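Local coordinates for Sn-glycerol-3-phosphate ABC transporter substrate-binding protein UspB (Mycobacterium tuberculosis, PDB 4MFI) that binds glycerophosphocholine as the substrate-binding subunit of an ABC transporter, and probably delivers it to the membrane permease for uptake, at residues S178-W183 with K248-V253; Q165-P170 with G184-R189. One frame throughout, in Å; residues are numbered along the deposited sequence.

Contact 1: residues S178-W183 with K248-V253; sequences SEFDEW and KGYAAV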
loop_
_atom_site.group_PDB
_atom_site.type_symbol
_atom_site.label_atom_id
_atom_site.label_comp_id
_atom_site.label_asym_id
_atom_site.label_seq_id
_atom_site.Cartn_x
_atom_site.Cartn_y
_atom_site.Cartn_z
ATOM N N SER A 178 -1.669 -21.391 -7.934
ATOM C CA SER A 178 -1.316 -22.720 -8.414
ATOM C C SER A 178 -1.533 -22.872 -9.918
ATOM O O SER A 178 -0.736 -23.527 -10.592
ATOM C CB SER A 178 -2.041 -23.799 -7.612
ATOM O OG SER A 178 -1.528 -23.824 -6.293
ATOM N N GLU A 179 -2.579 -22.248 -10.461
ATOM C CA GLU A 179 -2.721 -22.218 -11.916
ATOM C C GLU A 179 -1.546 -21.481 -12.550
ATOM O O GLU A 179 -0.986 -21.934 -13.552
ATOM C CB GLU A 179 -4.032 -21.559 -12.350
ATOM C CG GLU A 179 -4.253 -21.637 -13.869
ATOM C CD GLU A 179 -5.419 -20.804 -14.371
ATOM O OE1 GLU A 179 -5.629 -19.677 -13.870
ATOM O OE2 GLU A 179 -6.132 -21.279 -15.287
ATOM N N PHE A 180 -1.163 -20.346 -11.969
ATOM C CA PHE A 180 -0.042 -19.606 -12.515
ATOM C C PHE A 180 1.228 -20.445 -12.501
ATOM O O PHE A 180 2.011 -20.425 -13.450
ATOM C CB PHE A 180 0.214 -18.290 -11.788
ATOM C CG PHE A 180 1.318 -17.512 -12.423
ATOM C CD1 PHE A 180 1.160 -17.037 -13.716
ATOM C CD2 PHE A 180 2.537 -17.322 -11.781
ATOM C CE1 PHE A 180 2.183 -16.363 -14.369
ATOM C CE2 PHE A 180 3.569 -16.631 -12.423
ATOM C CZ PHE A 180 3.387 -16.158 -13.723
ATOM N N ASP A 181 1.430 -21.182 -11.418
ATOM C CA ASP A 181 2.607 -22.028 -11.294
ATOM C C ASP A 181 2.634 -23.112 -12.379
ATOM O O ASP A 181 3.705 -23.501 -12.865
ATOM C CB ASP A 181 2.651 -22.632 -9.893
ATOM C CG ASP A 181 3.855 -23.510 -9.681
ATOM O OD1 ASP A 181 4.962 -22.956 -9.526
ATOM O OD2 ASP A 181 3.690 -24.751 -9.672
ATOM N N GLU A 182 1.458 -23.573 -12.787
ATOM C CA GLU A 182 1.358 -24.500 -13.904
ATOM C C GLU A 182 1.725 -23.813 -15.226
ATOM O O GLU A 182 2.422 -24.401 -16.060
ATOM C CB GLU A 182 -0.055 -25.093 -13.956
ATOM C CG GLU A 182 -0.223 -26.254 -14.903
ATOM C CD GLU A 182 0.588 -27.460 -14.499
ATOM O OE1 GLU A 182 1.079 -28.163 -15.407
ATOM O OE2 GLU A 182 0.731 -27.708 -13.281
ATOM N N TRP A 183 1.284 -22.563 -15.399
ATOM C CA TRP A 183 1.603 -21.779 -16.597
ATOM C C TRP A 183 3.088 -21.417 -16.715
ATOM O O TRP A 183 3.606 -21.238 -17.821
ATOM C CB TRP A 183 0.832 -20.461 -16.587
ATOM C CG TRP A 183 -0.654 -20.560 -16.768
ATOM C CD1 TRP A 183 -1.399 -21.683 -17.014
ATOM C CD2 TRP A 183 -1.569 -19.463 -16.749
ATOM N NE1 TRP A 183 -2.730 -21.346 -17.135
ATOM C CE2 TRP A 183 -2.859 -19.987 -16.981
ATOM C CE3 TRP A 183 -1.425 -18.084 -16.554
ATOM C CZ2 TRP A 183 -3.999 -19.176 -17.030
ATOM C CZ3 TRP A 183 -2.552 -17.280 -16.612
ATOM C CH2 TRP A 183 -3.829 -17.832 -16.839
ATOM N N LYS A 248 11.415 -25.032 -10.301
ATOM C CA LYS A 248 10.860 -24.917 -11.644
ATOM C C LYS A 248 11.615 -23.844 -12.430
ATOM O O LYS A 248 11.945 -24.020 -13.609
ATOM C CB LYS A 248 9.373 -24.599 -11.558
ATOM C CG LYS A 248 8.623 -25.568 -10.643
ATOM C CD LYS A 248 7.120 -25.358 -10.674
ATOM C CE LYS A 248 6.531 -25.721 -12.035
ATOM N NZ LYS A 248 5.054 -25.977 -11.958
ATOM N N GLY A 249 11.895 -22.732 -11.765
ATOM C CA GLY A 249 12.838 -21.758 -12.280
ATOM C C GLY A 249 12.295 -20.705 -13.223
ATOM O O GLY A 249 13.069 -19.923 -13.775
ATOM N N TYR A 250 10.981 -20.655 -13.394
ATOM C CA TYR A 250 10.379 -19.713 -14.341
ATOM C C TYR A 250 10.338 -18.289 -13.784
ATOM O O TYR A 250 9.999 -17.349 -14.501
ATOM C CB TYR A 250 8.965 -20.168 -14.740
ATOM C CG TYR A 250 8.018 -20.270 -13.569
ATOM C CD1 TYR A 250 7.396 -19.134 -13.051
ATOM C CD2 TYR A 250 7.735 -21.498 -12.981
ATOM C CE1 TYR A 250 6.535 -19.214 -11.962
ATOM C CE2 TYR A 250 6.866 -21.592 -11.899
ATOM C CZ TYR A 250 6.265 -20.441 -11.398
ATOM O OH TYR A 250 5.404 -20.502 -10.325
ATOM N N ALA A 251 10.665 -18.133 -12.507
ATOM C CA ALA A 251 10.642 -16.819 -11.872
ATOM C C ALA A 251 12.033 -16.375 -11.437
ATOM O O ALA A 251 12.948 -17.195 -11.257
ATOM C CB ALA A 251 9.676 -16.811 -10.667
ATOM N N ALA A 252 12.180 -15.064 -11.265
ATOM C CA ALA A 252 13.431 -14.456 -10.837
ATOM C C ALA A 252 13.150 -13.304 -9.886
ATOM O O ALA A 252 12.065 -12.726 -9.906
ATOM C CB ALA A 252 14.189 -13.944 -12.048
ATOM N N VAL A 253 14.136 -12.953 -9.068
ATOM C CA VAL A 253 14.053 -11.735 -8.272
ATOM C C VAL A 253 14.493 -10.575 -9.153
ATOM O O VAL A 253 15.578 -10.603 -9.741
ATOM C CB VAL A 253 14.959 -11.819 -7.042
ATOM C CG1 VAL A 253 14.907 -10.528 -6.248
ATOM C CG2 VAL A 253 14.534 -12.983 -6.165
HETATM O O HOH W 1 4.035 -26.580 -14.818
#

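Contact 2: residues Q165-P170 with G184-R189; sequences QQAGLP and GPELQR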
loop_
_atom_site.group_PDB
_atom_site.type_symbol
_atom_site.label_atom_id
_atom_site.label_comp_id
_atom_site.label_asym_id
_atom_site.label_seq_id
_atom_site.Cartn_x
_atom_site.Cartn_y
_atom_site.Cartn_z
ATOM N N GLN A 165 -0.056 -15.124 -25.405
ATOM C CA GLN A 165 -0.540 -15.695 -26.659
ATOM C C GLN A 165 0.353 -16.836 -27.138
ATOM O O GLN A 165 -0.145 -17.888 -27.554
ATOM C CB GLN A 165 -0.632 -14.616 -27.732
ATOM C CG GLN A 165 -1.759 -13.629 -27.515
ATOM C CD GLN A 165 -1.771 -12.535 -28.564
ATOM O OE1 GLN A 165 -1.202 -12.691 -29.651
ATOM N NE2 GLN A 165 -2.418 -11.418 -28.248
ATOM N N GLN A 166 1.667 -16.637 -27.062
ATOM C CA GLN A 166 2.604 -17.664 -27.512
ATOM C C GLN A 166 2.523 -18.909 -26.636
ATOM O O GLN A 166 2.713 -20.036 -27.112
ATOM C CB GLN A 166 4.040 -17.129 -27.559
ATOM C CG GLN A 166 4.300 -16.189 -28.727
ATOM C CD GLN A 166 4.024 -16.844 -30.075
ATOM O OE1 GLN A 166 4.266 -18.040 -30.261
ATOM N NE2 GLN A 166 3.510 -16.062 -31.022
ATOM N N ALA A 167 2.234 -18.699 -25.353
ATOM C CA ALA A 167 2.106 -19.797 -24.404
ATOM C C ALA A 167 0.726 -20.471 -24.454
ATOM O O ALA A 167 0.476 -21.440 -23.726
ATOM C CB ALA A 167 2.419 -19.310 -22.996
ATOM N N GLY A 168 -0.173 -19.959 -25.299
ATOM C CA GLY A 168 -1.501 -20.545 -25.442
ATOM C C GLY A 168 -2.428 -20.320 -24.256
ATOM O O GLY A 168 -3.358 -21.093 -24.015
ATOM N N LEU A 169 -2.190 -19.244 -23.523
ATOM C CA LEU A 169 -2.972 -18.938 -22.336
ATOM C C LEU A 169 -4.211 -18.120 -22.679
ATOM O O LEU A 169 -4.219 -17.378 -23.667
ATOM C CB LEU A 169 -2.103 -18.175 -21.336
ATOM C CG LEU A 169 -0.797 -18.861 -20.936
ATOM C CD1 LEU A 169 -0.036 -17.996 -19.940
ATOM C CD2 LEU A 169 -1.057 -20.262 -20.368
ATOM N N PRO A 170 -5.270 -18.246 -21.865
ATOM C CA PRO A 170 -6.416 -17.345 -22.042
ATOM C C PRO A 170 -6.011 -15.915 -21.690
ATOM O O PRO A 170 -5.062 -15.720 -20.913
ATOM C CB PRO A 170 -7.437 -17.878 -21.037
ATOM C CG PRO A 170 -6.600 -18.523 -19.963
ATOM C CD PRO A 170 -5.428 -19.125 -20.689
ATOM N N GLY A 184 3.756 -21.289 -15.573
ATOM C CA GLY A 184 5.098 -20.729 -15.516
ATOM C C GLY A 184 6.106 -21.319 -16.486
ATOM O O GLY A 184 6.737 -20.579 -17.240
ATOM N N PRO A 185 6.276 -22.655 -16.471
ATOM C CA PRO A 185 7.278 -23.261 -17.356
ATOM C C PRO A 185 7.001 -23.028 -18.840
ATOM O O PRO A 185 7.952 -22.856 -19.604
ATOM C CB PRO A 185 7.183 -24.750 -17.009
ATOM C CG PRO A 185 6.811 -24.728 -15.540
ATOM C CD PRO A 185 5.805 -23.607 -15.447
ATOM N N GLU A 186 5.735 -23.001 -19.247
ATOM C CA GLU A 186 5.442 -22.696 -20.644
ATOM C C GLU A 186 5.768 -21.249 -20.976
ATOM O O GLU A 186 6.320 -20.956 -22.039
ATOM C CB GLU A 186 3.989 -23.016 -21.001
ATOM C CG GLU A 186 3.621 -22.707 -22.454
ATOM C CD GLU A 186 4.254 -23.639 -23.485
ATOM O OE1 GLU A 186 5.110 -24.485 -23.138
ATOM O OE2 GLU A 186 3.876 -23.514 -24.668
ATOM N N LEU A 187 5.439 -20.335 -20.070
ATOM C CA LEU A 187 5.828 -18.941 -20.265
ATOM C C LEU A 187 7.347 -18.803 -20.334
ATOM O O LEU A 187 7.866 -18.017 -21.126
ATOM C CB LEU A 187 5.249 -18.059 -19.160
ATOM C CG LEU A 187 3.756 -17.745 -19.301
ATOM C CD1 LEU A 187 3.214 -17.235 -17.976
ATOM C CD2 LEU A 187 3.535 -16.725 -20.422
ATOM N N GLN A 188 8.069 -19.577 -19.531
ATOM C CA GLN A 188 9.530 -19.540 -19.595
ATOM C C GLN A 188 10.055 -19.993 -20.963
ATOM O O GLN A 188 10.998 -19.407 -21.503
ATOM C CB GLN A 188 10.148 -20.390 -18.481
ATOM C CG GLN A 188 11.668 -20.327 -18.429
ATOM C CD GLN A 188 12.190 -18.929 -18.161
ATOM O OE1 GLN A 188 11.786 -18.280 -17.192
ATOM N NE2 GLN A 188 13.086 -18.452 -19.021
ATOM N N ARG A 189 9.450 -21.036 -21.525
ATOM C CA ARG A 189 9.834 -21.491 -22.858
ATOM C C ARG A 189 9.641 -20.375 -23.875
ATOM O O ARG A 189 10.496 -20.162 -24.748
ATOM C CB ARG A 189 9.000 -22.707 -23.265
ATOM C CG ARG A 189 9.388 -23.279 -24.618
ATOM C CD ARG A 189 8.491 -24.439 -25.019
ATOM N NE ARG A 189 7.135 -24.002 -25.340
ATOM C CZ ARG A 189 6.786 -23.456 -26.499
ATOM N NH1 ARG A 189 7.696 -23.272 -27.449
ATOM N NH2 ARG A 189 5.528 -23.089 -26.706
HETATM O O HOH W 2 4.875 -20.941 -28.837
HETATM O O HOH W 3 2.085 -22.628 -26.698
#

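Contact 1: residues S178-W183 with K248-V253
Segment 178-183 of helix 177-191 faces the loop 248-250 that leads into strand 251-254, the CA atoms of Asp181 and Tyr250 lying 8.7 Å apart. Asp181 spans the gap. With its CG anti to the backbone N (chi1 -179°), the carboxylate swings to the side of its own carbonyl, and two residues share it. Tyr250 OH donates to Asp181 OD1 at 2.6 Å, reaching that oxygen on the anti side, near the carboxylate plane; OD1 in turn sits at the edge of the phenol ring. Lys248 NZ makes a salt bridge of 2.9 Å with Asp181 OD2 from above the carboxylate plane and a second bond, 3.0 Å, to Asp181 O, gripping side chain and backbone at once. Water 1 accepts from Lys248 NZ and donates to Glu182 O, one residue on. The positive charge probably stabilises the ionised carboxylate. On the buried side, the Phe180 and Tyr250 rings meet obliquely, Phe180 CE2 4.0 Å from Tyr250 CE1. Phe157 and His198 each pair edge-to-face with the Phe180 ring. The arrangement is a helix packed on the entry to one strand of a two-stranded parallel sheet (198-201 with 251-254), within an alpha/beta domain of a periplasmic-binding-protein fold.

Contact 2: residues Q165-P170 with G184-R189
The guanidinium of Arg189 lies obliquely near Gln166 O, which is 4.2 Å from Arg189 NH2, while its edge takes the carboxylate of Glu186, one helical turn back. Arg189 NE and NH2 each bind one carboxylate oxygen, NE to Glu186 OE1 at 3.0 Å and NH2 to Glu186 OE2 at 2.7 Å. Both oxygens lie in the guanidinium plane, yet the nitrogens approach from above the carboxylate plane, so the two flat groups are tilted against each other. Water 3 donates to Glu186 OE2 and Gln166 O, while water 2 accepts from Arg189 NH2 and donates to the same carbonyl. Gln166 O is thus gripped by two waters where helix 161-166 ends in a Schellman motif, Gly168 taking the positive phi. Just before the glycine, Ala167 CB presses on Glu186 CG at 3.6 Å, a methylene set toward Ala167 by the anti chi1 (180°), chi2 then bending the carboxylate toward Arg189. Ala167 CB also reaches Leu187 CD2 at 3.8 Å. From the other side of Gly168, Leu169 CD1 touches Leu187 CD2 at 3.8 Å, the two leucines crossing obliquely, with Trp164 and Ala163 packed against Leu187 from helix 161-166.

In the fold
From the N terminus, the chain runs along helix 161-166, whose last residues open segment 165-170, then into helix 177-191, which supplies 178-183 to contact 1 and 184-189 to contact 2. Contact 2 closes first, across a short connection of 13 residues. Contact 1 closes later, across 64 residues of its own, when the chain comes back through helix 232-245 to 248-253. The segments alternate, so the two closures cross, their centres about 11 Å apart. They touch where Trp183 CG meets Leu169 CD2 at 3.6 Å and where Lys248 and Tyr250 pack on Pro185. Helix 177-191 thereby joins helix 161-166 to the parallel pair of strands 198-201 and 251-254.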